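Local coordinates for protein relik capsid n-terminal domain (Oryctolagus cuniculus, PDB 2XGU) that forms the N-terminal domain of an endogenous lentiviral capsid protein, which as in related retroviruses probably assembles into the shell of the viral core, enclosing the genome, at residues A[100-105]-A[118-123]. Numbering follows the deposited sequence. Where two conformers were deposited one is given.
Sequences DQIRGI and ADARTL
Ile102, at the end of the short helix 99-102, packs against Ala120 and Leu123 in the first turns of helix 118-134, within the mostly helical fold of a retroviral capsid N-terminal domain. The side chains meet through apolar groups, and the contact is small, burying 164 Å² over both sides. The two backbones come close: Ile102 CA lies 5.1 Å from Ala120 CA, consistent with the small side chain of Ala120, whose CB points toward segment 100-105.

Both branches of Ile102 meet Ala120, and the longer one goes on to Leu123. CG1, beside the backbone N and anti to the carbonyl carbon (chi1 -70°), passes the methyl of Ala120 with 4.2 Å between Ile102 CG1 and Ala120 CB. Its terminal CD1 reaches on to Leu123, one helical turn further along, and Ile102 CD1 meets Leu123 CD2 at 3.8 Å. The two side chains cross at a slant. Trp80 of helix 63-83 touches both Ile102 and Leu123, while Leu97 touches Ile102 and Ala120, so the isoleucine sits in a wider apolar core.

Backbone bonds close the short helix just beyond this point. A Schellman motif ends it at Gly104, whose phi is positive (75°): Ile105 N bonds Asp100 O at 2.9 Å and Gly104 N bonds Gln101 O at 3.1 Å. The carbonyl of Ile102 accepts a hydrogen bond from Ser49 OG. The shorter branch completes the contact, the methyl Ile102 CG2 resting 3.7 Å from Ala120 O.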
ATOM      1  N   ASP A 100      15.849   5.085   8.295  1.00 15.14           N
ATOM      2  CA  ASP A 100      16.948   4.139   8.056  1.00 16.87           C
ATOM      3  C   ASP A 100      16.782   2.930   8.966  1.00 16.69           C
ATOM      4  O   ASP A 100      16.906   1.782   8.527  1.00 20.07           O
ATOM      5  CB  ASP A 100      18.310   4.794   8.308  1.00 17.27           C
ATOM      6  CG  ASP A 100      18.861   5.537   7.089  1.00 21.39           C
ATOM      7  OD1 ASP A 100      18.316   5.393   5.977  1.00 25.08           O
ATOM      8  OD2 ASP A 100      19.865   6.263   7.260  1.00 29.68           O
ATOM      9  N   GLN A 101      16.450   3.182  10.229  1.00 16.66           N
ATOM     10  CA  GLN A 101      16.232   2.112  11.193  1.00 18.13           C
ATOM     11  C   GLN A 101      15.022   1.253  10.821  1.00 20.18           C
ATOM     12  O   GLN A 101      15.058   0.028  10.921  1.00 17.51           O
ATOM     13  CB  GLN A 101      16.056   2.696  12.601  1.00 21.39           C
ATOM     14  CG  GLN A 101      17.338   3.309  13.166  1.00 22.90           C
ATOM     15  CD  GLN A 101      17.136   3.966  14.518  1.00 26.82           C
ATOM     16  OE1 GLN A 101      17.831   3.648  15.488  1.00 32.43           O
ATOM     17  NE2 GLN A 101      16.190   4.893  14.591  1.00 21.43           N
ATOM     18  N   ILE A 102      13.943   1.903  10.401  1.00 15.96           N
ATOM     19  CA  ILE A 102      12.754   1.171   9.979  1.00 18.74           C
ATOM     20  C   ILE A 102      13.066   0.248   8.793  1.00 14.22           C
ATOM     21  O   ILE A 102      12.594  -0.892   8.749  1.00 17.00           O
ATOM     22  CB  ILE A 102      11.582   2.143   9.695  1.00 17.20           C
ATOM     23  CG1 ILE A 102      11.088   2.760  11.001  1.00 17.41           C
ATOM     24  CG2 ILE A 102      10.441   1.452   8.959  1.00 15.24           C
ATOM     25  CD1 ILE A 102      10.337   4.064  10.801  1.00 17.11           C
ATOM     26  N   ARG A 103      13.904   0.719   7.864  1.00 12.47           N
ATOM     27  CA  ARG A 103      14.302  -0.045   6.675  1.00 16.26           C
ATOM     28  C   ARG A 103      15.401  -1.083   6.950  1.00 18.81           C
ATOM     29  O   ARG A 103      15.835  -1.785   6.028  1.00 20.84           O
ATOM     30  CB  ARG A 103      14.784   0.919   5.587  1.00 17.66           C
ATOM     31  CG  ARG A 103      13.725   1.876   5.033  1.00 17.33           C
ATOM     32  CD  ARG A 103      14.351   3.006   4.209  1.00 27.91           C
ATOM     33  NE  ARG A 103      14.910   2.521   2.953  1.00 33.05           N
ATOM     34  CZ  ARG A 103      15.646   3.257   2.129  1.00 31.91           C
ATOM     35  NH1 ARG A 103      15.920   4.522   2.424  1.00 27.49           N
ATOM     36  NH2 ARG A 103      16.106   2.726   1.005  1.00 34.56           N
ATOM     37  N   GLY A 104      15.871  -1.159   8.189  1.00 17.69           N
ATOM     38  CA  GLY A 104      16.892  -2.117   8.587  1.00 19.24           C
ATOM     39  C   GLY A 104      18.314  -1.801   8.145  1.00 19.58           C
ATOM     40  O   GLY A 104      19.177  -2.681   8.108  1.00 23.18           O
ATOM     41  N   ILE A 105      18.572  -0.543   7.817  1.00 17.69           N
ATOM     42  CA  ILE A 105      19.889  -0.144   7.328  1.00 20.37           C
ATOM     43  C   ILE A 105      20.918  -0.134   8.454  1.00 24.32           C
ATOM     44  O   ILE A 105      20.729   0.528   9.477  1.00 30.41           O
ATOM     45  CB  ILE A 105      19.822   1.227   6.659  1.00 22.68           C
ATOM     46  CG1 ILE A 105      18.913   1.153   5.433  1.00 26.37           C
ATOM     47  CG2 ILE A 105      21.223   1.700   6.264  1.00 25.66           C
ATOM     48  CD1 ILE A 105      18.656   2.490   4.762  1.00 30.98           C
ATOM     49  N   ALA A 118      10.228  -4.349  16.718  1.00 15.97           N
ATOM     50  CA  ALA A 118       9.022  -5.148  16.460  1.00 18.30           C
ATOM     51  C   ALA A 118       7.960  -4.382  15.670  1.00 16.03           C
ATOM     52  O   ALA A 118       7.465  -4.849  14.643  1.00 17.65           O
ATOM     53  CB  ALA A 118       8.439  -5.672  17.768  1.00 22.09           C
ATOM     54  N   ASP A 119       7.595  -3.202  16.159  1.00 16.25           N
ATOM     55  CA  ASP A 119       6.690  -2.355  15.401  1.00 14.75           C
ATOM     56  C   ASP A 119       7.350  -1.895  14.092  1.00 12.78           C
ATOM     57  O   ASP A 119       6.684  -1.804  13.058  1.00 14.15           O
ATOM     58  CB  ASP A 119       6.225  -1.163  16.233  1.00 14.85           C
ATOM     59  CG  ASP A 119       5.300  -0.254  15.469  1.00 19.22           C
ATOM     60  OD1 ASP A 119       4.214  -0.715  15.053  1.00 20.81           O
ATOM     61  OD2 ASP A 119       5.678   0.908  15.256  1.00 16.93           O
ATOM     62  N   ALA A 120       8.647  -1.607  14.126  1.00 14.40           N
ATOM     63  CA  ALA A 120       9.339  -1.083  12.948  1.00 13.54           C
ATOM     64  C   ALA A 120       9.313  -2.037  11.759  1.00 13.80           C
ATOM     65  O   ALA A 120       9.110  -1.603  10.629  1.00 13.94           O
ATOM     66  CB  ALA A 120      10.768  -0.730  13.294  1.00 16.37           C
ATOM     67  N   ARG A 121       9.543  -3.329  12.002  1.00 13.52           N
ATOM     68  CA  ARG A 121       9.541  -4.288  10.908  1.00 12.35           C
ATOM     69  C   ARG A 121       8.143  -4.419  10.332  1.00 14.82           C
ATOM     70  O   ARG A 121       7.992  -4.659   9.139  1.00 13.03           O
ATOM     71  CB  ARG A 121      10.088  -5.653  11.346  1.00 12.56           C
ATOM     72  CG  ARG A 121       9.304  -6.332  12.448  1.00 13.98           C
ATOM     73  CD  ARG A 121       9.953  -7.671  12.790  1.00 20.31           C
ATOM     74  NE  ARG A 121       9.593  -8.107  14.129  1.00 23.39           N
ATOM     75  CZ  ARG A 121       8.452  -8.709  14.425  1.00 18.14           C
ATOM     76  NH1 ARG A 121       7.564  -8.945  13.466  1.00 23.29           N
ATOM     77  NH2 ARG A 121       8.192  -9.075  15.679  1.00 22.65           N
ATOM     78  N   THR A 122       7.122  -4.260  11.171  1.00 12.07           N
ATOM     79  CA  THR A 122       5.737  -4.290  10.712  0.64 13.22           C
ATOM     80  C   THR A 122       5.467  -3.096   9.793  1.00 12.79           C
ATOM     81  O   THR A 122       4.811  -3.209   8.758  1.00 12.20           O
ATOM     82  CB  THR A 122       4.764  -4.213  11.898  0.64 13.44           C
ATOM     83  OG1 THR A 122       5.124  -5.191  12.885  0.64 19.66           O
ATOM     84  CG2 THR A 122       3.346  -4.476  11.430  0.64 17.78           C
ATOM     85  N   LEU A 123       5.979  -1.941  10.193  1.00 12.91           N
ATOM     86  CA  LEU A 123       5.817  -0.717   9.412  1.00 12.92           C
ATOM     87  C   LEU A 123       6.577  -0.802   8.086  1.00 14.42           C
ATOM     88  O   LEU A 123       6.075  -0.363   7.039  1.00 14.75           O
ATOM     89  CB  LEU A 123       6.285   0.489  10.227  1.00 13.35           C
ATOM     90  CG  LEU A 123       6.161   1.830   9.511  1.00 15.69           C
ATOM     91  CD1 LEU A 123       4.712   2.136   9.159  1.00 21.64           C
ATOM     92  CD2 LEU A 123       6.751   2.957  10.367  1.00 14.64           C
TER